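Local structure of adenylosuccinate lyase (Francisella tularensis subsp. tularensis SCHU S4, 4EEI) at residues B[50-61]-B[71-80]; B[39-47]-B[80-88]. The protein probably catalyses two fumarate-releasing steps of purine biosynthesis, including the cleavage of adenylosuccinate to AMP and fumarate. All blocks are in the same frame, centred on the assembly; numbering follows the deposited sequence. Where two conformers were deposited one is given.

Running from the N terminus, the chain leaves helix 16-33, turns through residues 39-42 into helix 43-50, crosses a short extended piece into helix 55-65 and enters helix 68-77, whose end leads into the loop before helix 94-131. Contact 1 joins residues 50-61 to 71-80 and closes the small loop around the end of helix 55-65 and the start of helix 68-77. Contact 2, between 39-47 and 80-88, closes a wider loop in which contact 1 is nested. Phe-80 belongs to both, and Phe-88 of contact 2 packs on Ile-76 and Cys-73 of contact 1, so together they form a continuous patch of packing between helices 43-50, 55-65 and 68-77 and the loop that follows.

Contact 1. Residues B[50-61]-B[71-80]; sequences RAQIRPERVDEI and AFCTSIAEQF
Helix 55-61 meets helix 71-77 at 123° between their N-to-C directions, their axes approaching to 8.5 Å, while extended residues 51-54 run past Ile-76 and Gln-79. Where the helices come closest, small Ala-71 lets Ile-61 lay CG2 on its CA and CB, and Val-58 touches Ala-71 with CG1 and Ser-75 with CG2.

At the other end the Gln-79 amide pairs with both backbone polar atoms of Gln-52. Gln-79 OE1 accepts from Gln-52 N at 2.8 Å, on an in-plane lone pair. Gln-79 NE2 returns a bond to Gln-52 O at 3.0 Å. NE2 also donates to Ser-75 O, so three bonds fix the amide's rotation, and the Arg-54 guanidinium stacks on one face, the planes 15° apart. Glu-78 CG lies between the backbone N and the carbonyl carbon (chi1 73°), and the extended chain carries the carboxylate to Arg-57, which grips it side-on and nearly coplanar. Arg-57 NE reaches Glu-78 OE2 at 2.7 Å. Arg-57 NH2 meets Glu-78 OE1 at 3.0 Å, both oxygens using syn lone pairs. NH1 turns to Glu-60, so two carboxylates share one guanidinium, probably easing their repulsion. One water links Gln-52 O, Arg-54 N and Ser-75 OG, another Arg-54 NH1, Ser-75 O and Glu-78 OE2. Phe-80 slips its ring edge against Ala-51 while CE2 lies over the Arg-50 guanidinium, which is salt-bridged to Glu-46.

These are two successive short helices of a lyase 1 family subunit; the connecting Lys-66 and His-67, and Asp-68 at the start of the second, bind AMP, about 8 Å from the Ala-71 side chain.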
loop_
_atom_site.group_PDB
_atom_site.type_symbol
_atom_site.label_atom_id
_atom_site.label_comp_id
_atom_site.label_asym_id
_atom_site.label_seq_id
_atom_site.Cartn_x
_atom_site.Cartn_y
_atom_site.Cartn_z
ATOM N N ARG B 50 -0.536 -4.747 -46.421
ATOM C CA ARG B 50 -1.058 -3.462 -46.882
ATOM C C ARG B 50 -1.551 -2.543 -45.767
ATOM O O ARG B 50 -1.483 -1.320 -45.887
ATOM C CB ARG B 50 -2.190 -3.711 -47.871
ATOM C CG ARG B 50 -1.846 -4.728 -48.939
ATOM C CD ARG B 50 -2.120 -4.162 -50.314
ATOM N NE ARG B 50 -3.411 -3.481 -50.349
ATOM C CZ ARG B 50 -4.564 -4.083 -50.618
ATOM N NH1 ARG B 50 -4.588 -5.381 -50.885
ATOM N NH2 ARG B 50 -5.695 -3.388 -50.624
ATOM N N ALA B 51 -2.056 -3.131 -44.688
ATOM C CA ALA B 51 -2.715 -2.353 -43.643
ATOM C C ALA B 51 -1.779 -1.333 -43.009
ATOM O O ALA B 51 -0.632 -1.645 -42.674
ATOM C CB ALA B 51 -3.308 -3.270 -42.573
ATOM N N GLN B 52 -2.279 -0.113 -42.851
ATOM C CA GLN B 52 -1.517 0.939 -42.195
ATOM C C GLN B 52 -2.071 1.206 -40.801
ATOM O O GLN B 52 -3.278 1.111 -40.573
ATOM C CB GLN B 52 -1.566 2.224 -43.024
ATOM C CG GLN B 52 -1.011 2.082 -44.438
ATOM C CD GLN B 52 0.488 1.889 -44.451
ATOM O OE1 GLN B 52 1.229 2.673 -43.858
ATOM N NE2 GLN B 52 0.945 0.838 -45.121
ATOM N N ILE B 53 -1.186 1.537 -39.870
ATOM C CA ILE B 53 -1.597 1.902 -38.517
ATOM C C ILE B 53 -1.752 3.419 -38.465
ATOM O O ILE B 53 -0.799 4.148 -38.739
ATOM C CB ILE B 53 -0.560 1.447 -37.479
ATOM C CG1 ILE B 53 -0.310 -0.052 -37.613
ATOM C CG2 ILE B 53 -1.023 1.785 -36.060
ATOM C CD1 ILE B 53 -1.543 -0.907 -37.306
ATOM N N ARG B 54 -2.953 3.890 -38.130
ATOM C CA ARG B 54 -3.267 5.318 -38.210
ATOM C C ARG B 54 -3.916 5.829 -36.930
ATOM O O ARG B 54 -5.137 6.000 -36.871
ATOM C CB ARG B 54 -4.197 5.575 -39.392
ATOM C CG ARG B 54 -3.606 5.192 -40.742
ATOM C CD ARG B 54 -4.675 5.166 -41.819
ATOM N NE ARG B 54 -4.120 4.982 -43.160
ATOM C CZ ARG B 54 -4.852 4.783 -44.252
ATOM N NH1 ARG B 54 -6.175 4.737 -44.166
ATOM N NH2 ARG B 54 -4.262 4.629 -45.433
ATOM N N PRO B 55 -3.096 6.084 -35.900
ATOM C CA PRO B 55 -3.630 6.395 -34.570
ATOM C C PRO B 55 -4.568 7.598 -34.607
ATOM O O PRO B 55 -5.570 7.635 -33.894
ATOM C CB PRO B 55 -2.372 6.701 -33.753
ATOM C CG PRO B 55 -1.273 5.953 -34.460
ATOM C CD PRO B 55 -1.623 6.065 -35.920
ATOM N N GLU B 56 -4.221 8.550 -35.463
ATOM C CA GLU B 56 -4.995 9.759 -35.691
ATOM C C GLU B 56 -6.427 9.453 -36.132
ATOM O O GLU B 56 -7.390 10.019 -35.614
ATOM C CB GLU B 56 -4.285 10.619 -36.750
ATOM C CG GLU B 56 -3.983 9.907 -38.097
ATOM C CD GLU B 56 -2.673 9.124 -38.100
ATOM O OE1 GLU B 56 -1.991 9.097 -37.061
ATOM O OE2 GLU B 56 -2.318 8.551 -39.150
ATOM N N ARG B 57 -6.549 8.545 -37.094
ATOM C CA ARG B 57 -7.823 8.145 -37.666
ATOM C C ARG B 57 -8.652 7.364 -36.641
ATOM O O ARG B 57 -9.874 7.521 -36.561
ATOM C CB ARG B 57 -7.578 7.310 -38.924
ATOM C CG ARG B 57 -8.824 6.746 -39.550
ATOM C CD ARG B 57 -9.769 7.843 -39.980
ATOM N NE ARG B 57 -10.958 7.289 -40.611
ATOM C CZ ARG B 57 -12.135 7.902 -40.663
ATOM N NH1 ARG B 57 -12.285 9.102 -40.120
ATOM N NH2 ARG B 57 -13.164 7.308 -41.254
ATOM N N VAL B 58 -7.978 6.532 -35.849
ATOM C CA VAL B 58 -8.637 5.785 -34.787
ATOM C C VAL B 58 -9.302 6.754 -33.808
ATOM O O VAL B 58 -10.447 6.546 -33.389
ATOM C CB VAL B 58 -7.648 4.863 -34.034
ATOM C CG1 VAL B 58 -8.342 4.166 -32.865
ATOM C CG2 VAL B 58 -7.048 3.829 -34.984
ATOM N N ASP B 59 -8.586 7.820 -33.464
ATOM C CA ASP B 59 -9.107 8.836 -32.556
ATOM C C ASP B 59 -10.379 9.516 -33.059
ATOM O O ASP B 59 -11.345 9.652 -32.306
ATOM C CB ASP B 59 -8.038 9.883 -32.242
ATOM C CG ASP B 59 -6.917 9.323 -31.395
ATOM O OD1 ASP B 59 -7.094 8.217 -30.843
ATOM O OD2 ASP B 59 -5.866 9.989 -31.278
ATOM N N GLU B 60 -10.395 9.939 -34.321
ATOM C CA GLU B 60 -11.595 10.594 -34.842
ATOM C C GLU B 60 -12.789 9.641 -34.909
ATOM O O GLU B 60 -13.917 10.037 -34.623
ATOM C CB GLU B 60 -11.352 11.302 -36.183
ATOM C CG GLU B 60 -10.409 10.607 -37.154
ATOM C CD GLU B 60 -10.165 11.435 -38.422
ATOM O OE1 GLU B 60 -10.455 10.932 -39.529
ATOM O OE2 GLU B 60 -9.680 12.585 -38.311
ATOM N N ILE B 61 -12.532 8.384 -35.262
ATOM C CA ILE B 61 -13.577 7.368 -35.288
ATOM C C ILE B 61 -14.081 7.081 -33.870
ATOM O O ILE B 61 -15.283 6.885 -33.651
ATOM C CB ILE B 61 -13.083 6.062 -35.960
ATOM C CG1 ILE B 61 -12.707 6.325 -37.418
ATOM C CG2 ILE B 61 -14.152 4.988 -35.902
ATOM C CD1 ILE B 61 -12.042 5.154 -38.115
ATOM N N ALA B 71 -13.336 1.333 -33.191
ATOM C CA ALA B 71 -12.620 2.382 -33.916
ATOM C C ALA B 71 -11.388 1.838 -34.638
ATOM O O ALA B 71 -11.163 2.140 -35.809
ATOM C CB ALA B 71 -12.231 3.506 -32.979
ATOM N N PHE B 72 -10.588 1.047 -33.926
ATOM C CA PHE B 72 -9.415 0.408 -34.517
ATOM C C PHE B 72 -9.779 -0.516 -35.684
ATOM O O PHE B 72 -9.175 -0.437 -36.757
ATOM C CB PHE B 72 -8.643 -0.377 -33.453
ATOM C CG PHE B 72 -7.703 -1.408 -34.023
ATOM C CD1 PHE B 72 -6.491 -1.027 -34.575
ATOM C CD2 PHE B 72 -8.036 -2.761 -34.005
ATOM C CE1 PHE B 72 -5.624 -1.968 -35.100
ATOM C CE2 PHE B 72 -7.171 -3.711 -34.526
ATOM C CZ PHE B 72 -5.963 -3.311 -35.073
ATOM N N CYS B 73 -10.752 -1.398 -35.472
ATOM C CA CYS B 73 -11.181 -2.309 -36.536
ATOM C C CYS B 73 -11.672 -1.550 -37.763
ATOM O O CYS B 73 -11.332 -1.887 -38.906
ATOM C CB CYS B 73 -12.273 -3.249 -36.032
ATOM S SG CYS B 73 -11.693 -4.430 -34.801
ATOM N N THR B 74 -12.476 -0.520 -37.523
ATOM C CA THR B 74 -12.976 0.315 -38.610
ATOM C C THR B 74 -11.819 0.987 -39.344
ATOM O O THR B 74 -11.856 1.127 -40.567
ATOM C CB THR B 74 -13.987 1.363 -38.100
ATOM O OG1 THR B 74 -15.108 0.695 -37.507
ATOM C CG2 THR B 74 -14.485 2.243 -39.232
ATOM N N SER B 75 -10.777 1.383 -38.615
ATOM C CA SER B 75 -9.639 2.038 -39.271
ATOM C C SER B 75 -8.912 1.076 -40.214
ATOM O O SER B 75 -8.377 1.490 -41.240
ATOM C CB SER B 75 -8.661 2.637 -38.250
ATOM O OG SER B 75 -7.829 1.644 -37.677
ATOM N N ILE B 76 -8.904 -0.210 -39.866
ATOM C CA ILE B 76 -8.302 -1.234 -40.722
ATOM C C ILE B 76 -9.218 -1.600 -41.897
ATOM O O ILE B 76 -8.816 -1.539 -43.066
ATOM C CB ILE B 76 -7.986 -2.521 -39.927
ATOM C CG1 ILE B 76 -6.992 -2.244 -38.789
ATOM C CG2 ILE B 76 -7.478 -3.609 -40.860
ATOM C CD1 ILE B 76 -5.721 -1.523 -39.224
ATOM N N ALA B 77 -10.448 -1.988 -41.575
ATOM C CA ALA B 77 -11.426 -2.414 -42.574
ATOM C C ALA B 77 -11.643 -1.404 -43.702
ATOM O O ALA B 77 -11.858 -1.788 -44.861
ATOM C CB ALA B 77 -12.754 -2.746 -41.901
ATOM N N GLU B 78 -11.590 -0.117 -43.376
ATOM C CA GLU B 78 -11.875 0.906 -44.382
ATOM C C GLU B 78 -10.748 1.037 -45.414
ATOM O O GLU B 78 -10.878 1.769 -46.399
ATOM C CB GLU B 78 -12.199 2.259 -43.727
ATOM C CG GLU B 78 -11.007 2.988 -43.127
ATOM C CD GLU B 78 -11.400 4.302 -42.463
ATOM O OE1 GLU B 78 -12.614 4.585 -42.350
ATOM O OE2 GLU B 78 -10.493 5.051 -42.052
ATOM N N GLN B 79 -9.649 0.316 -45.195
ATOM C CA GLN B 79 -8.541 0.319 -46.148
ATOM C C GLN B 79 -8.702 -0.791 -47.187
ATOM O O GLN B 79 -7.901 -0.903 -48.111
ATOM C CB GLN B 79 -7.206 0.158 -45.418
ATOM C CG GLN B 79 -6.905 1.266 -44.412
ATOM C CD GLN B 79 -5.602 1.046 -43.669
ATOM O OE1 GLN B 79 -4.562 0.803 -44.278
ATOM N NE2 GLN B 79 -5.655 1.123 -42.344
ATOM N N PHE B 80 -9.742 -1.605 -47.039
ATOM C CA PHE B 80 -9.923 -2.774 -47.903
ATOM C C PHE B 80 -11.331 -2.893 -48.474
ATOM O O PHE B 80 -12.259 -2.240 -47.991
ATOM C CB PHE B 80 -9.578 -4.048 -47.128
ATOM C CG PHE B 80 -8.167 -4.074 -46.625
ATOM C CD1 PHE B 80 -7.856 -3.583 -45.367
ATOM C CD2 PHE B 80 -7.147 -4.566 -47.426
ATOM C CE1 PHE B 80 -6.554 -3.591 -44.911
ATOM C CE2 PHE B 80 -5.841 -4.582 -46.979
ATOM C CZ PHE B 80 -5.542 -4.091 -45.716
HETATM O O HOH W 1 -5.150 2.083 -38.331
HETATM O O HOH W 2 -7.990 4.043 -41.948
#

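Contact 2. Residues B[39-47]-B[80-88]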
loop_
_atom_site.group_PDB
_atom_site.type_symbol
_atom_site.label_atom_id
_atom_site.label_comp_id
_atom_site.label_asym_id
_atom_site.label_seq_id
_atom_site.Cartn_x
_atom_site.Cartn_y
_atom_site.Cartn_z
ATOM N N VAL B 39 -12.426 -18.806 -43.764
ATOM C CA VAL B 39 -11.724 -17.685 -44.379
ATOM C C VAL B 39 -10.884 -18.141 -45.567
ATOM O O VAL B 39 -10.093 -19.075 -45.456
ATOM C CB VAL B 39 -10.810 -16.966 -43.369
ATOM C CG1 VAL B 39 -10.250 -15.691 -43.980
ATOM C CG2 VAL B 39 -11.570 -16.663 -42.088
ATOM N N PRO B 40 -11.059 -17.474 -46.703
ATOM C CA PRO B 40 -10.307 -17.817 -47.916
ATOM C C PRO B 40 -8.807 -17.757 -47.654
ATOM O O PRO B 40 -8.347 -16.815 -46.999
ATOM C CB PRO B 40 -10.712 -16.713 -48.897
ATOM C CG PRO B 40 -12.085 -16.313 -48.455
ATOM C CD PRO B 40 -12.046 -16.405 -46.946
ATOM N N LYS B 41 -8.065 -18.755 -48.131
ATOM C CA LYS B 41 -6.614 -18.785 -47.939
ATOM C C LYS B 41 -5.979 -17.523 -48.511
ATOM O O LYS B 41 -6.358 -17.079 -49.595
ATOM C CB LYS B 41 -5.999 -20.006 -48.622
ATOM C CG LYS B 41 -6.564 -21.336 -48.158
ATOM C CD LYS B 41 -6.237 -21.607 -46.699
ATOM C CE LYS B 41 -6.696 -22.998 -46.274
ATOM N NZ LYS B 41 -6.203 -23.347 -44.909
ATOM N N GLY B 42 -5.031 -16.942 -47.778
ATOM C CA GLY B 42 -4.321 -15.764 -48.251
ATOM C C GLY B 42 -4.826 -14.440 -47.696
ATOM O O GLY B 42 -4.168 -13.412 -47.853
ATOM N N THR B 43 -5.984 -14.461 -47.040
ATOM C CA THR B 43 -6.626 -13.229 -46.589
ATOM C C THR B 43 -5.781 -12.476 -45.561
ATOM O O THR B 43 -5.549 -11.274 -45.695
ATOM C CB THR B 43 -8.027 -13.503 -46.015
ATOM O OG1 THR B 43 -8.848 -14.104 -47.027
ATOM C CG2 THR B 43 -8.672 -12.214 -45.550
ATOM N N ALA B 44 -5.323 -13.185 -44.534
ATOM C CA ALA B 44 -4.495 -12.572 -43.497
ATOM C C ALA B 44 -3.201 -12.003 -44.083
ATOM O O ALA B 44 -2.754 -10.921 -43.698
ATOM C CB ALA B 44 -4.191 -13.578 -42.399
ATOM N N ALA B 45 -2.592 -12.728 -45.014
ATOM C CA ALA B 45 -1.335 -12.272 -45.601
ATOM C C ALA B 45 -1.542 -11.010 -46.438
ATOM O O ALA B 45 -0.673 -10.133 -46.494
ATOM C CB ALA B 45 -0.715 -13.373 -46.440
ATOM N N GLU B 46 -2.690 -10.939 -47.105
ATOM C CA GLU B 46 -3.050 -9.779 -47.917
ATOM C C GLU B 46 -3.154 -8.522 -47.052
ATOM O O GLU B 46 -2.582 -7.477 -47.374
ATOM C CB GLU B 46 -4.386 -10.042 -48.612
ATOM C CG GLU B 46 -4.971 -8.850 -49.349
ATOM C CD GLU B 46 -4.389 -8.670 -50.740
ATOM O OE1 GLU B 46 -3.475 -9.439 -51.107
ATOM O OE2 GLU B 46 -4.848 -7.760 -51.467
ATOM N N ILE B 47 -3.877 -8.638 -45.943
ATOM C CA ILE B 47 -4.079 -7.515 -45.038
ATOM C C ILE B 47 -2.766 -7.136 -44.351
ATOM O O ILE B 47 -2.450 -5.951 -44.197
ATOM C CB ILE B 47 -5.182 -7.835 -44.008
ATOM C CG1 ILE B 47 -6.522 -8.052 -44.721
ATOM C CG2 ILE B 47 -5.292 -6.732 -42.960
ATOM C CD1 ILE B 47 -7.673 -8.445 -43.790
ATOM N N PHE B 80 -9.742 -1.605 -47.039
ATOM C CA PHE B 80 -9.923 -2.774 -47.903
ATOM C C PHE B 80 -11.331 -2.893 -48.474
ATOM O O PHE B 80 -12.259 -2.240 -47.991
ATOM C CB PHE B 80 -9.578 -4.048 -47.128
ATOM C CG PHE B 80 -8.167 -4.074 -46.625
ATOM C CD1 PHE B 80 -7.856 -3.583 -45.367
ATOM C CD2 PHE B 80 -7.147 -4.566 -47.426
ATOM C CE1 PHE B 80 -6.554 -3.591 -44.911
ATOM C CE2 PHE B 80 -5.841 -4.582 -46.979
ATOM C CZ PHE B 80 -5.542 -4.091 -45.716
ATOM N N THR B 81 -11.484 -3.732 -49.499
ATOM C CA THR B 81 -12.804 -4.056 -50.034
ATOM C C THR B 81 -13.658 -4.690 -48.941
ATOM O O THR B 81 -13.129 -5.262 -47.983
ATOM C CB THR B 81 -12.723 -5.025 -51.239
ATOM O OG1 THR B 81 -12.086 -6.248 -50.840
ATOM C CG2 THR B 81 -11.940 -4.404 -52.382
ATOM N N ALA B 82 -14.976 -4.586 -49.082
ATOM C CA ALA B 82 -15.891 -5.192 -48.119
ATOM C C ALA B 82 -15.639 -6.694 -48.029
ATOM O O ALA B 82 -15.744 -7.292 -46.952
ATOM C CB ALA B 82 -17.326 -4.912 -48.508
ATOM N N GLU B 83 -15.294 -7.292 -49.168
ATOM C CA GLU B 83 -14.984 -8.720 -49.240
ATOM C C GLU B 83 -13.748 -9.097 -48.415
ATOM O O GLU B 83 -13.802 -9.992 -47.567
ATOM C CB GLU B 83 -14.780 -9.145 -50.696
ATOM C CG GLU B 83 -14.544 -10.637 -50.887
ATOM C CD GLU B 83 -15.832 -11.448 -50.869
ATOM O OE1 GLU B 83 -16.867 -10.935 -51.350
ATOM O OE2 GLU B 83 -15.807 -12.598 -50.377
ATOM N N THR B 84 -12.634 -8.420 -48.675
ATOM C CA THR B 84 -11.376 -8.713 -47.992
ATOM C C THR B 84 -11.474 -8.540 -46.476
ATOM O O THR B 84 -10.904 -9.323 -45.713
ATOM C CB THR B 84 -10.240 -7.827 -48.534
ATOM O OG1 THR B 84 -9.999 -8.162 -49.906
ATOM C CG2 THR B 84 -8.961 -8.037 -47.741
ATOM N N GLY B 85 -12.203 -7.522 -46.037
ATOM C CA GLY B 85 -12.300 -7.247 -44.615
ATOM C C GLY B 85 -13.415 -8.018 -43.935
ATOM O O GLY B 85 -13.649 -7.841 -42.739
ATOM N N LYS B 86 -14.089 -8.886 -44.686
ATOM C CA LYS B 86 -15.270 -9.584 -44.174
ATOM C C LYS B 86 -15.060 -10.359 -42.867
ATOM O O LYS B 86 -15.900 -10.304 -41.959
ATOM C CB LYS B 86 -15.838 -10.526 -45.235
ATOM C CG LYS B 86 -17.046 -11.285 -44.747
ATOM C CD LYS B 86 -17.838 -11.902 -45.883
ATOM C CE LYS B 86 -19.143 -12.452 -45.349
ATOM N NZ LYS B 86 -20.018 -13.059 -46.392
ATOM N N PHE B 87 -13.956 -11.091 -42.776
ATOM C CA PHE B 87 -13.736 -11.946 -41.620
ATOM C C PHE B 87 -12.790 -11.314 -40.612
ATOM O O PHE B 87 -12.347 -11.968 -39.668
ATOM C CB PHE B 87 -13.246 -13.327 -42.058
ATOM C CG PHE B 87 -14.301 -14.144 -42.755
ATOM C CD1 PHE B 87 -14.232 -14.382 -44.122
ATOM C CD2 PHE B 87 -15.374 -14.652 -42.046
ATOM C CE1 PHE B 87 -15.206 -15.127 -44.761
ATOM C CE2 PHE B 87 -16.349 -15.396 -42.677
ATOM C CZ PHE B 87 -16.268 -15.635 -44.037
ATOM N N PHE B 88 -12.488 -10.035 -40.807
ATOM C CA PHE B 88 -11.671 -9.319 -39.840
ATOM C C PHE B 88 -12.449 -9.235 -38.531
ATOM O O PHE B 88 -13.633 -8.884 -38.524
ATOM C CB PHE B 88 -11.302 -7.924 -40.347
ATOM C CG PHE B 88 -10.155 -7.297 -39.601
ATOM C CD1 PHE B 88 -8.848 -7.679 -39.872
ATOM C CD2 PHE B 88 -10.382 -6.340 -38.619
ATOM C CE1 PHE B 88 -7.779 -7.109 -39.187
ATOM C CE2 PHE B 88 -9.320 -5.762 -37.928
ATOM C CZ PHE B 88 -8.016 -6.150 -38.211
#
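Ile-47 lies against the ring of Phe-80, CG1 over one face, 4.2 Å from the ring centroid and offset toward the rim, a CH-pi contact. Its other branch, CG2, reaches Phe-80 CZ at 3.8 Å. With CG1 beside the backbone N (chi1 -63°) and the chain then extended, CD1 passes on to Thr-84 O and to Phe-88 CD1, the latter 4.2 Å away. A branched, wholly apolar residue suits this place, since it can fill the angle between two aromatic rings and a threonine methyl: Thr-84 CG2 meets Ile-47 CG1 at 3.9 Å.

One helical turn earlier, Thr-43 directs CG2 to Thr-84 O, 3.7 Å away, while its hydroxyl turns back to Pro-40 O. Toward the N terminus, Val-39 CG2 packs on Phe-87 CB at 3.7 Å. Pro-40 crosses Phe-87 at about a right angle, Pro-40 CD lying 4.0 Å from Phe-87 CE1.

The start of helix 43-50 and the turn before it pack here on the irregular loop ahead of helix 94-131, mostly through apolar groups. Each side is shaped from within. A type II turn from Pro-40 to Thr-43 sets up helix 43-50; Gly-42, at its N-cap, has a positive phi (99°) at which a side chain would press on the preceding carbonyl. In the loop, Thr-81 OG1 accepts from Thr-84 N in an ST motif at 3.1 Å, and two type I turns follow, from Glu-83 and from Gly-85.

Farther out, Leu-31 of helix 16-33 backs both Val-39 and Phe-87, Phe-90 meets the Phe-87 ring edge-to-face, and Lys-86 donates to Thr-364 O of a second subunit, whose Val-361 packs on Phe-87.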